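Local coordinates for radical SAM domain protein (Methanothrix thermoacetophila, PDB 6Y1X) that probably acts as the radical SAM carbide synthase NifB, building on iron-sulfur clusters the precursor of the iron-molybdenum cofactor of nitrogenase, at residues A[61-66]-A[72-77]; A[68-73]-A[79-84]; A[247-252]-A[256-261]; A[174-179]-A[222-227]. All coordinates share one frame; numbering follows the deposited sequence. Where two conformers were deposited one is given.

Interaction 1 of 4, residues A[61-66]-A[72-77]; sequences IQCKYC and CVNESR. With SF4 (iron/sulfur cluster), chain D; SF4 (iron/sulfur cluster), chain C; SO4 (sulfate ion), chain F.
Tyr-65 meets Asn-74 and Val-73 beside the radical SAM cluster. Tyr-65 lies in the chain between the last two cysteines of the CX3CX2C motif, Cys-59, Cys-63 and Cys-66. Its OH donates to Asn-74 OD1 at 2.5 Å, in the carbonyl plane and on a lone pair. The ring and amide planes are 59° apart. Water 1 donates to Tyr-65 OH and accepts from Asn-74 ND2, which helps to hold the rotation of the amide. The same OH is also hydrogen-bonded to Asn-166 ND2. With CG set between the backbone N and the carbonyl carbon (chi1 52°), the ring folds back under Cys-63 CB, which lies over the centre of one face. Val-73 CG1 comes in at the ring edge, 3.6 Å from Tyr-65 CD1. A phenylalanine in place of Tyr-65 would probably leave Asn-74 OD1 without its donor and let the amide turn. Cys-63 SG binds iron FE2, Cys-66 SG iron FE1 and Cys-72 SG iron FE3. Cys-72 thus adds a fourth cysteine to the three of the motif. Asn-74 ND2 stands 3.8 Å from cluster sulfur S1. Glu-75 OE2 binds iron FE1 of the other cluster at 2.2 Å.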
# COMPACT_ATOMS: atom_id res chain seq x y z
N ILE A 61 -3.56 -9.75 8.13
CA ILE A 61 -4.99 -9.67 7.94
C ILE A 61 -5.38 -10.64 6.83
O ILE A 61 -4.52 -11.28 6.22
CB ILE A 61 -5.47 -8.23 7.60
CG1 ILE A 61 -4.99 -7.81 6.22
CG2 ILE A 61 -4.93 -7.24 8.62
CD1 ILE A 61 -5.50 -6.45 5.79
N GLN A 62 -6.67 -10.72 6.55
CA GLN A 62 -7.17 -11.49 5.42
C GLN A 62 -8.27 -10.68 4.75
O GLN A 62 -9.39 -10.57 5.27
CB GLN A 62 -7.68 -12.86 5.84
CG GLN A 62 -8.26 -13.66 4.68
CD GLN A 62 -7.21 -13.98 3.62
OE1 GLN A 62 -6.27 -14.73 3.86
NE2 GLN A 62 -7.35 -13.36 2.45
N CYS A 63 -7.95 -10.12 3.59
CA CYS A 63 -8.91 -9.39 2.78
C CYS A 63 -9.80 -10.40 2.06
O CYS A 63 -9.34 -11.48 1.67
CB CYS A 63 -8.18 -8.53 1.75
SG CYS A 63 -6.98 -7.38 2.44
N LYS A 64 -11.08 -10.06 1.92
CA LYS A 64 -12.02 -10.98 1.29
C LYS A 64 -11.83 -11.10 -0.22
O LYS A 64 -12.55 -11.87 -0.85
CB LYS A 64 -13.45 -10.58 1.60
CG LYS A 64 -13.86 -10.75 3.05
CD LYS A 64 -15.33 -10.39 3.22
CE LYS A 64 -15.70 -10.18 4.67
NZ LYS A 64 -15.78 -11.48 5.38
N TYR A 65 -10.90 -10.34 -0.81
CA TYR A 65 -10.59 -10.41 -2.23
C TYR A 65 -9.23 -11.05 -2.49
O TYR A 65 -8.77 -11.05 -3.64
CB TYR A 65 -10.66 -9.03 -2.89
CG TYR A 65 -9.86 -7.95 -2.19
CD1 TYR A 65 -8.49 -7.81 -2.43
CD2 TYR A 65 -10.47 -7.05 -1.34
CE1 TYR A 65 -7.75 -6.82 -1.80
CE2 TYR A 65 -9.75 -6.05 -0.71
CZ TYR A 65 -8.39 -5.94 -0.94
OH TYR A 65 -7.68 -4.94 -0.33
N CYS A 66 -8.58 -11.58 -1.46
CA CYS A 66 -7.20 -12.03 -1.55
C CYS A 66 -7.10 -13.54 -1.40
O CYS A 66 -7.69 -14.12 -0.48
CB CYS A 66 -6.33 -11.36 -0.48
SG CYS A 66 -4.67 -12.05 -0.41
N CYS A 72 0.59 -9.74 -2.60
CA CYS A 72 -0.44 -8.83 -2.11
C CYS A 72 -1.06 -8.01 -3.24
O CYS A 72 -0.41 -7.13 -3.81
CB CYS A 72 0.13 -7.91 -1.04
SG CYS A 72 -1.06 -6.69 -0.46
N VAL A 73 -2.32 -8.31 -3.57
CA VAL A 73 -2.95 -7.72 -4.74
C VAL A 73 -3.26 -6.24 -4.56
O VAL A 73 -3.63 -5.57 -5.53
CB VAL A 73 -4.21 -8.54 -5.08
CG1 VAL A 73 -5.25 -8.43 -3.96
CG2 VAL A 73 -4.78 -8.19 -6.45
N ASN A 74 -3.08 -5.69 -3.36
CA ASN A 74 -3.24 -4.24 -3.20
C ASN A 74 -2.16 -3.49 -3.96
O ASN A 74 -2.40 -2.36 -4.41
CB ASN A 74 -3.20 -3.84 -1.73
CG ASN A 74 -4.40 -4.36 -0.95
OD1 ASN A 74 -5.46 -4.60 -1.52
ND2 ASN A 74 -4.23 -4.51 0.36
N GLU A 75 -0.98 -4.08 -4.12
CA GLU A 75 0.15 -3.37 -4.71
C GLU A 75 0.81 -4.19 -5.82
O GLU A 75 1.94 -3.89 -6.21
CB GLU A 75 1.17 -2.99 -3.64
CG GLU A 75 1.85 -1.65 -3.90
CD GLU A 75 0.91 -0.47 -3.68
OE1 GLU A 75 -0.29 -0.70 -3.40
OE2 GLU A 75 1.35 0.68 -3.80
N SER A 76 0.11 -5.19 -6.34
CA SER A 76 0.65 -6.04 -7.40
C SER A 76 -0.46 -6.40 -8.37
O SER A 76 -1.64 -6.46 -7.99
CB SER A 76 1.26 -7.33 -6.82
OG SER A 76 1.69 -8.21 -7.84
N ARG A 77 -0.08 -6.66 -9.61
CA ARG A 77 -1.00 -7.26 -10.56
C ARG A 77 -1.41 -8.64 -10.04
O ARG A 77 -0.65 -9.28 -9.31
CB ARG A 77 -0.37 -7.35 -11.94
CG ARG A 77 0.91 -8.14 -12.00
CD ARG A 77 1.75 -7.76 -13.22
NE ARG A 77 2.86 -8.67 -13.42
CZ ARG A 77 3.96 -8.71 -12.66
NH1 ARG A 77 4.09 -7.87 -11.63
NH2 ARG A 77 4.92 -9.58 -12.92
FE1 SF4 D . -3.77 -10.37 0.86
FE2 SF4 D . -4.87 -8.24 2.09
FE3 SF4 D . -2.48 -7.97 0.81
FE4 SF4 D . -2.65 -9.38 3.14
S1 SF4 D . -3.02 -7.12 2.88
S2 SF4 D . -1.53 -10.02 1.24
S3 SF4 D . -4.72 -10.36 2.96
S4 SF4 D . -4.51 -8.45 -0.17
FE1 SF4 C . 3.47 1.13 -4.18
FE2 SF4 C . 4.91 2.35 -6.14
FE3 SF4 C . 5.74 -0.02 -5.08
FE4 SF4 C . 5.88 2.29 -3.58
S1 SF4 C . 7.06 1.82 -5.50
S2 SF4 C . 5.13 0.23 -2.87
S3 SF4 C . 3.98 3.37 -4.30
S4 SF4 C . 3.83 0.33 -6.31
S SO4 F . -18.45 -14.29 5.05
O1 SO4 F . -17.49 -15.03 5.87
O2 SO4 F . -17.77 -13.20 4.36
O3 SO4 F . -19.03 -15.20 4.07
O4 SO4 F . -19.50 -13.75 5.90
O HOH W 1 -6.63 -4.16 2.33

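Interaction 2 of 4, residues A[68-73]-A[79-84]; sequences RDFDCV and GVTSRV. With SF4 (iron/sulfur cluster), chain D.
The backbones of 68-73 and 79-84 come closest at Phe-70 and Thr-81, CA to CA 5.1 Å, and are joined where Asp-71 N donates to Val-80 O at 2.7 Å. Water 2 adds a second link, donating a hydrogen bond to Asp-71 O and accepting one from Val-80 N. The Asp-71 carboxylate faces Ser-82 with both oxygens. Ser-82 N donates to Asp-71 OD1 at 3.1 Å, on the syn side and 28° out of the carboxylate plane. Ser-82 OG donates to Asp-71 OD2, but the modelled 2.3 Å is very short and its exact length is doubtful. The Phe-70 ring is sandwiched. Asp-69 CB lies over one face, and Gly-79 CA makes a CH-pi contact on the other, 3.8 Å from the ring centroid. Val-80 O sits at the ring edge, in its plane. Phe-70 CG lies beside the backbone N, opposite the carbonyl carbon (chi1 -53°), which brings the ring under Gly-79. With only an alanine at Phe-70, Gly-79 CA would probably lose its ring partner, and a gap is likely to open between it and Asp-69. These hydrogen bonds close the loop that follows the radical SAM cysteine motif, next to Cys-72 and its cluster.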
# COMPACT_ATOMS: atom_id res chain seq x y z
N ARG A 68 -3.98 -15.84 -0.60
CA ARG A 68 -2.64 -15.60 -0.08
C ARG A 68 -1.53 -16.23 -0.91
O ARG A 68 -0.36 -15.85 -0.75
CB ARG A 68 -2.53 -16.08 1.36
CG ARG A 68 -3.30 -15.22 2.34
CD ARG A 68 -2.71 -13.82 2.42
NE ARG A 68 -1.25 -13.83 2.47
CZ ARG A 68 -0.54 -14.23 3.53
NH1 ARG A 68 -1.14 -14.64 4.63
NH2 ARG A 68 0.79 -14.20 3.48
N ASP A 69 -1.85 -17.18 -1.80
CA ASP A 69 -0.83 -17.74 -2.68
C ASP A 69 -0.14 -16.66 -3.51
O ASP A 69 1.01 -16.83 -3.93
CB ASP A 69 -1.46 -18.76 -3.63
CG ASP A 69 -1.92 -20.02 -2.93
OD1 ASP A 69 -1.66 -20.16 -1.71
OD2 ASP A 69 -2.54 -20.87 -3.61
N PHE A 70 -0.82 -15.54 -3.74
CA PHE A 70 -0.38 -14.55 -4.71
C PHE A 70 0.07 -13.27 -4.00
O PHE A 70 -0.46 -12.90 -2.95
CB PHE A 70 -1.49 -14.24 -5.72
CG PHE A 70 -2.05 -15.46 -6.40
CD1 PHE A 70 -1.22 -16.30 -7.14
CD2 PHE A 70 -3.39 -15.77 -6.30
CE1 PHE A 70 -1.73 -17.41 -7.76
CE2 PHE A 70 -3.90 -16.89 -6.92
CZ PHE A 70 -3.07 -17.71 -7.65
N ASP A 71 1.09 -12.63 -4.58
CA ASP A 71 1.62 -11.39 -4.04
C ASP A 71 0.50 -10.40 -3.76
O ASP A 71 -0.44 -10.27 -4.55
CB ASP A 71 2.62 -10.76 -5.02
CG ASP A 71 3.87 -11.58 -5.19
OD1 ASP A 71 3.95 -12.68 -4.61
OD2 ASP A 71 4.79 -11.11 -5.89
N CYS A 72 0.59 -9.74 -2.60
CA CYS A 72 -0.44 -8.83 -2.11
C CYS A 72 -1.06 -8.01 -3.24
O CYS A 72 -0.41 -7.13 -3.81
CB CYS A 72 0.13 -7.91 -1.04
SG CYS A 72 -1.06 -6.69 -0.46
N VAL A 73 -2.32 -8.31 -3.57
CA VAL A 73 -2.95 -7.72 -4.74
C VAL A 73 -3.26 -6.24 -4.56
O VAL A 73 -3.63 -5.57 -5.53
CB VAL A 73 -4.21 -8.54 -5.08
CG1 VAL A 73 -5.25 -8.43 -3.96
CG2 VAL A 73 -4.78 -8.19 -6.45
N GLY A 79 -2.41 -12.60 -9.36
CA GLY A 79 -2.06 -13.95 -9.74
C GLY A 79 -0.57 -14.19 -9.81
O GLY A 79 -0.15 -15.19 -10.41
N VAL A 80 0.23 -13.31 -9.22
CA VAL A 80 1.69 -13.37 -9.30
C VAL A 80 2.22 -14.07 -8.06
O VAL A 80 1.76 -13.81 -6.95
CB VAL A 80 2.30 -11.96 -9.44
CG1 VAL A 80 3.82 -12.01 -9.40
CG2 VAL A 80 1.84 -11.32 -10.73
N THR A 81 3.21 -14.94 -8.25
CA THR A 81 3.91 -15.61 -7.17
C THR A 81 5.39 -15.24 -7.24
O THR A 81 6.10 -15.69 -8.14
CB THR A 81 3.72 -17.13 -7.24
OG1 THR A 81 2.33 -17.44 -7.14
CG2 THR A 81 4.47 -17.82 -6.12
N SER A 82 5.85 -14.41 -6.31
CA SER A 82 7.26 -14.03 -6.30
C SER A 82 8.07 -15.01 -5.47
O SER A 82 7.60 -15.57 -4.47
CB SER A 82 7.44 -12.62 -5.73
OG SER A 82 6.95 -11.63 -6.63
N ARG A 83 9.32 -15.21 -5.89
CA ARG A 83 10.29 -15.87 -5.04
C ARG A 83 10.63 -14.97 -3.86
O ARG A 83 10.98 -13.80 -4.03
CB ARG A 83 11.55 -16.18 -5.86
CG ARG A 83 12.69 -16.75 -5.06
CD ARG A 83 13.97 -16.78 -5.89
NE ARG A 83 15.15 -17.01 -5.06
N VAL A 84 10.53 -15.52 -2.65
CA VAL A 84 10.83 -14.75 -1.45
C VAL A 84 12.34 -14.63 -1.31
O VAL A 84 13.07 -15.62 -1.42
CB VAL A 84 10.21 -15.41 -0.21
CG1 VAL A 84 10.58 -14.64 1.05
CG2 VAL A 84 8.70 -15.51 -0.36
FE1 SF4 D . -3.77 -10.37 0.86
FE2 SF4 D . -4.87 -8.24 2.09
FE3 SF4 D . -2.48 -7.97 0.81
FE4 SF4 D . -2.65 -9.38 3.14
S1 SF4 D . -3.02 -7.12 2.88
S2 SF4 D . -1.53 -10.02 1.24
S3 SF4 D . -4.72 -10.36 2.96
S4 SF4 D . -4.51 -8.45 -0.17
O HOH W 2 -0.73 -11.24 -7.18

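Interaction 3 of 4, residues A[247-252]-A[256-261]; sequences MPLIPQ and AHIKPP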
# COMPACT_ATOMS: atom_id res chain seq x y z
N MET A 247 -8.55 1.70 -7.27
CA MET A 247 -8.27 0.52 -8.07
C MET A 247 -9.53 -0.32 -8.22
O MET A 247 -10.21 -0.58 -7.22
CB MET A 247 -7.17 -0.32 -7.43
CG MET A 247 -5.95 0.46 -6.98
SD MET A 247 -4.77 -0.57 -6.09
CE MET A 247 -5.73 -1.06 -4.68
N PRO A 248 -9.87 -0.77 -9.43
CA PRO A 248 -11.02 -1.66 -9.58
C PRO A 248 -10.77 -3.00 -8.89
O PRO A 248 -9.65 -3.52 -8.89
CB PRO A 248 -11.15 -1.82 -11.10
CG PRO A 248 -9.76 -1.59 -11.61
CD PRO A 248 -9.19 -0.51 -10.71
N LEU A 249 -11.81 -3.52 -8.24
CA LEU A 249 -11.77 -4.87 -7.70
C LEU A 249 -11.31 -5.87 -8.75
O LEU A 249 -11.75 -5.82 -9.91
CB LEU A 249 -13.15 -5.27 -7.17
CG LEU A 249 -13.33 -6.75 -6.79
CD1 LEU A 249 -12.55 -7.07 -5.52
CD2 LEU A 249 -14.79 -7.12 -6.62
N ILE A 250 -10.39 -6.74 -8.35
CA ILE A 250 -10.08 -7.96 -9.10
C ILE A 250 -10.86 -9.07 -8.41
O ILE A 250 -10.47 -9.50 -7.32
CB ILE A 250 -8.57 -8.26 -9.11
CG1 ILE A 250 -7.78 -7.08 -9.68
CG2 ILE A 250 -8.29 -9.53 -9.91
CD1 ILE A 250 -8.05 -6.84 -11.15
N PRO A 251 -11.97 -9.54 -8.98
CA PRO A 251 -12.84 -10.47 -8.25
C PRO A 251 -12.12 -11.78 -7.94
O PRO A 251 -11.60 -12.45 -8.83
CB PRO A 251 -14.02 -10.69 -9.21
CG PRO A 251 -13.98 -9.53 -10.15
CD PRO A 251 -12.53 -9.16 -10.29
N GLN A 252 -12.10 -12.14 -6.66
CA GLN A 252 -11.30 -13.26 -6.19
C GLN A 252 -11.72 -13.58 -4.76
O GLN A 252 -12.28 -12.73 -4.07
CB GLN A 252 -9.80 -12.93 -6.27
CG GLN A 252 -8.80 -14.04 -5.88
CD GLN A 252 -9.02 -15.35 -6.62
OE1 GLN A 252 -9.94 -16.11 -6.31
NE2 GLN A 252 -8.19 -15.60 -7.62
N ALA A 256 -15.25 -13.25 -5.53
CA ALA A 256 -15.07 -13.81 -6.86
C ALA A 256 -16.30 -13.65 -7.74
O ALA A 256 -16.19 -13.76 -8.97
CB ALA A 256 -14.70 -15.29 -6.77
N HIS A 257 -17.48 -13.44 -7.15
CA HIS A 257 -18.70 -13.33 -7.94
C HIS A 257 -19.07 -11.89 -8.24
O HIS A 257 -19.96 -11.66 -9.06
CB HIS A 257 -19.88 -13.98 -7.21
CG HIS A 257 -19.72 -15.45 -6.97
ND1 HIS A 257 -20.37 -16.41 -7.72
CD2 HIS A 257 -19.01 -16.12 -6.03
CE1 HIS A 257 -20.04 -17.61 -7.27
NE2 HIS A 257 -19.22 -17.46 -6.24
N ILE A 258 -18.40 -10.92 -7.62
CA ILE A 258 -18.76 -9.52 -7.80
C ILE A 258 -18.33 -9.07 -9.19
O ILE A 258 -17.20 -9.34 -9.62
CB ILE A 258 -18.13 -8.65 -6.70
CG1 ILE A 258 -18.66 -9.05 -5.33
CG2 ILE A 258 -18.42 -7.17 -6.97
CD1 ILE A 258 -18.14 -8.17 -4.19
N LYS A 259 -19.22 -8.39 -9.90
CA LYS A 259 -18.87 -7.81 -11.19
C LYS A 259 -17.99 -6.60 -10.96
O LYS A 259 -18.41 -5.66 -10.28
CB LYS A 259 -20.13 -7.41 -11.96
CG LYS A 259 -19.84 -6.81 -13.32
CD LYS A 259 -21.10 -6.32 -14.00
N PRO A 260 -16.76 -6.58 -11.48
CA PRO A 260 -15.87 -5.43 -11.23
C PRO A 260 -16.40 -4.19 -11.92
O PRO A 260 -17.19 -4.28 -12.87
CB PRO A 260 -14.54 -5.89 -11.84
CG PRO A 260 -14.93 -6.90 -12.88
CD PRO A 260 -16.11 -7.62 -12.29
N PRO A 261 -15.99 -3.00 -11.47
CA PRO A 261 -16.40 -1.78 -12.17
C PRO A 261 -15.81 -1.75 -13.57
O PRO A 261 -14.65 -2.09 -13.79
CB PRO A 261 -15.83 -0.66 -11.29
CG PRO A 261 -14.68 -1.29 -10.59
CD PRO A 261 -15.08 -2.72 -10.34
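The loop that leaves the last strand of the parallel radical SAM sheet folds back on itself here, and prolines carry much of the contact. The touching parts, 248-252 and 256-261, run in nearly opposite directions (170°). Pro-248, Pro-251, Pro-260 and Pro-261 have no N-H to give, and the two arms of the loop are joined by carbon contacts instead of backbone bonds. Gln-252 O and Ala-256 N approach to 3.4 Å where the chain turns, but the angle is too poor for a bond. At the strand end, Pro-248 CB touches Pro-261 CG at 3.6 Å. In the middle, Pro-251 and Pro-260 cross at about a right angle, with Pro-251 CG 3.6 Å from Pro-260 CD. Pro-251 CG also presses on Ile-258 O at 3.3 Å, and Pro-260 CB lies 3.4 Å from Leu-249 O. Leu-249 holds its CG anti to the backbone N (chi1 170°), and its CD2 branch reaches Ile-258 CG2 at 3.6 Å. Its side chain also touches Tyr-65 near the cluster. Met-247 is backbone hydrogen-bonded to Thr-218 and Leu-220, and Leu-249 to Leu-220, all in strand 213-220. Pro-261 packs on Leu-220 and Pro-222, just ahead of helix 263-273.

Interaction 4 of 4, residues A[174-179]-A[222-227]; sequences EQIYDY and PGINDK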
# COMPACT_ATOMS: atom_id res chain seq x y z
N GLU A 174 -16.10 -4.20 7.93
CA GLU A 174 -16.39 -5.57 8.33
C GLU A 174 -16.76 -6.43 7.13
O GLU A 174 -16.56 -7.65 7.14
CB GLU A 174 -17.52 -5.60 9.35
CG GLU A 174 -17.86 -7.01 9.84
CD GLU A 174 -19.08 -7.06 10.74
OE1 GLU A 174 -19.70 -6.00 10.96
OE2 GLU A 174 -19.41 -8.17 11.22
N GLN A 175 -17.31 -5.81 6.08
CA GLN A 175 -17.68 -6.52 4.87
C GLN A 175 -16.48 -6.84 3.98
O GLN A 175 -16.65 -7.51 2.96
CB GLN A 175 -18.70 -5.70 4.08
CG GLN A 175 -19.99 -5.43 4.85
CD GLN A 175 -20.97 -4.58 4.07
OE1 GLN A 175 -21.43 -4.97 3.01
NE2 GLN A 175 -21.27 -3.40 4.60
N ILE A 176 -15.29 -6.38 4.34
CA ILE A 176 -14.13 -6.50 3.47
C ILE A 176 -13.04 -7.40 4.03
O ILE A 176 -12.22 -7.92 3.26
CB ILE A 176 -13.57 -5.09 3.15
CG1 ILE A 176 -14.65 -4.23 2.48
CG2 ILE A 176 -12.35 -5.13 2.24
CD1 ILE A 176 -14.26 -2.77 2.33
N TYR A 177 -13.01 -7.65 5.34
CA TYR A 177 -11.95 -8.41 5.98
C TYR A 177 -12.50 -9.61 6.74
O TYR A 177 -13.48 -9.48 7.49
CB TYR A 177 -11.17 -7.49 6.92
CG TYR A 177 -10.63 -6.30 6.19
CD1 TYR A 177 -9.48 -6.40 5.41
CD2 TYR A 177 -11.30 -5.09 6.22
CE1 TYR A 177 -9.00 -5.30 4.71
CE2 TYR A 177 -10.83 -3.99 5.52
CZ TYR A 177 -9.68 -4.10 4.77
OH TYR A 177 -9.22 -3.01 4.08
N ASP A 178 -11.86 -10.76 6.57
CA ASP A 178 -12.20 -11.94 7.36
C ASP A 178 -11.72 -11.78 8.80
O ASP A 178 -12.45 -12.10 9.74
CB ASP A 178 -11.57 -13.20 6.77
CG ASP A 178 -12.38 -13.80 5.65
OD1 ASP A 178 -13.48 -13.30 5.36
OD2 ASP A 178 -11.89 -14.79 5.06
N TYR A 179 -10.49 -11.29 8.98
CA TYR A 179 -9.91 -11.19 10.31
C TYR A 179 -8.71 -10.26 10.24
O TYR A 179 -8.19 -9.96 9.16
CB TYR A 179 -9.50 -12.57 10.85
CG TYR A 179 -8.42 -13.29 10.07
CD1 TYR A 179 -7.08 -12.93 10.18
CD2 TYR A 179 -8.74 -14.34 9.22
CE1 TYR A 179 -6.10 -13.58 9.47
CE2 TYR A 179 -7.76 -15.00 8.51
CZ TYR A 179 -6.44 -14.62 8.63
OH TYR A 179 -5.46 -15.27 7.92
N PRO A 222 -17.83 -2.96 -6.01
CA PRO A 222 -19.22 -2.59 -6.28
C PRO A 222 -20.17 -3.21 -5.26
O PRO A 222 -20.05 -4.38 -4.90
CB PRO A 222 -19.47 -3.15 -7.68
CG PRO A 222 -18.12 -3.11 -8.32
CD PRO A 222 -17.16 -3.48 -7.21
N GLY A 223 -21.08 -2.38 -4.76
CA GLY A 223 -22.05 -2.81 -3.77
C GLY A 223 -21.56 -2.79 -2.34
O GLY A 223 -22.38 -3.00 -1.43
N ILE A 224 -20.28 -2.52 -2.10
CA ILE A 224 -19.75 -2.55 -0.74
C ILE A 224 -19.21 -1.18 -0.35
O ILE A 224 -19.66 -0.59 0.64
CB ILE A 224 -18.68 -3.64 -0.58
CG1 ILE A 224 -19.30 -5.01 -0.87
CG2 ILE A 224 -18.10 -3.60 0.83
CD1 ILE A 224 -18.49 -6.17 -0.39
N ASN A 225 -18.25 -0.66 -1.12
CA ASN A 225 -17.68 0.65 -0.80
C ASN A 225 -17.68 1.60 -1.99
O ASN A 225 -16.99 2.63 -1.96
CB ASN A 225 -16.25 0.52 -0.25
CG ASN A 225 -15.24 0.03 -1.30
OD1 ASN A 225 -15.58 -0.21 -2.45
ND2 ASN A 225 -13.99 -0.07 -0.89
N ASP A 226 -18.45 1.30 -3.04
CA ASP A 226 -18.32 2.06 -4.28
C ASP A 226 -18.94 3.45 -4.21
O ASP A 226 -18.57 4.31 -5.01
CB ASP A 226 -18.92 1.26 -5.44
CG ASP A 226 -20.40 0.97 -5.26
OD1 ASP A 226 -20.76 0.33 -4.24
OD2 ASP A 226 -21.20 1.34 -6.14
N LYS A 227 -19.84 3.72 -3.26
CA LYS A 227 -20.17 5.11 -2.95
C LYS A 227 -19.51 5.60 -1.67
O LYS A 227 -19.35 6.82 -1.51
CB LYS A 227 -21.69 5.32 -2.87
CG LYS A 227 -22.47 4.47 -1.88
CD LYS A 227 -23.97 4.75 -2.03
CE LYS A 227 -24.79 4.38 -0.81
NZ LYS A 227 -24.15 3.36 0.06
O HOH W 3 -21.93 -1.14 2.15
O HOH W 4 -23.28 -3.51 1.35
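Gln-175 and Ile-176 pack on Ile-224. This contact joins the turn leading into strand 177-182 of the small antiparallel sheet to the loop after strand 213-220 of the radical SAM parallel sheet. The apolar part is small. In the Ile-224 conformer described, chi1 of -61° sets CG1 beside the backbone N and so puts CG2 anti to it. There CG2 touches both partners: Ile-176 CG1 at 3.9 Å and the Gln-175 CB methylene at the same distance. The two isoleucines slide past each other in opposite directions. Ile-176 CD1 comes to 4.2 Å from Asn-225 ND2. The polar part runs through water at the surface. Water 4 donates to Gln-175 OE1 at 2.9 Å and to Gly-223 O. Water 3 donates to Ile-224 O at 2.8 Å and takes a weak bond from Gln-175 NE2. The extended Gln-175 side chain thus reaches two backbone carbonyls by way of solvent. Asn-225 is held by main-chain atoms of the loop and its surroundings. Its OD1 accepts from Ile-221 N, and its ND2 serves Val-219 O and Asn-166 O. The loop is also closed on itself: Gly-223 N donates to Asp-226 OD1 at 2.8 Å, from above the carboxylate plane.

Interaction 1 is the buried one, built on metal ligands and a short hydrogen bond from a tyrosine to an asparagine amide. Interaction 2 continues it along the chain, sharing Cys-72 and Val-73, but lies at the surface and relies on a carboxylate, backbone bonds and a glycine-ring contact. Interactions 3 and 4 hold the loops after strands 243-248 and 213-220. Interaction 3 is carbon packing at the surface; interaction 4 is partly buried and mixes a few apolar contacts with water bridges. Pro-222 packs against 256-261 and so ties the two together. Interactions 1 and 4 meet in the antiparallel sheet, where strands 61-63 and 177-182 are neighbours, and Leu-249 brings interaction 3 against Tyr-65.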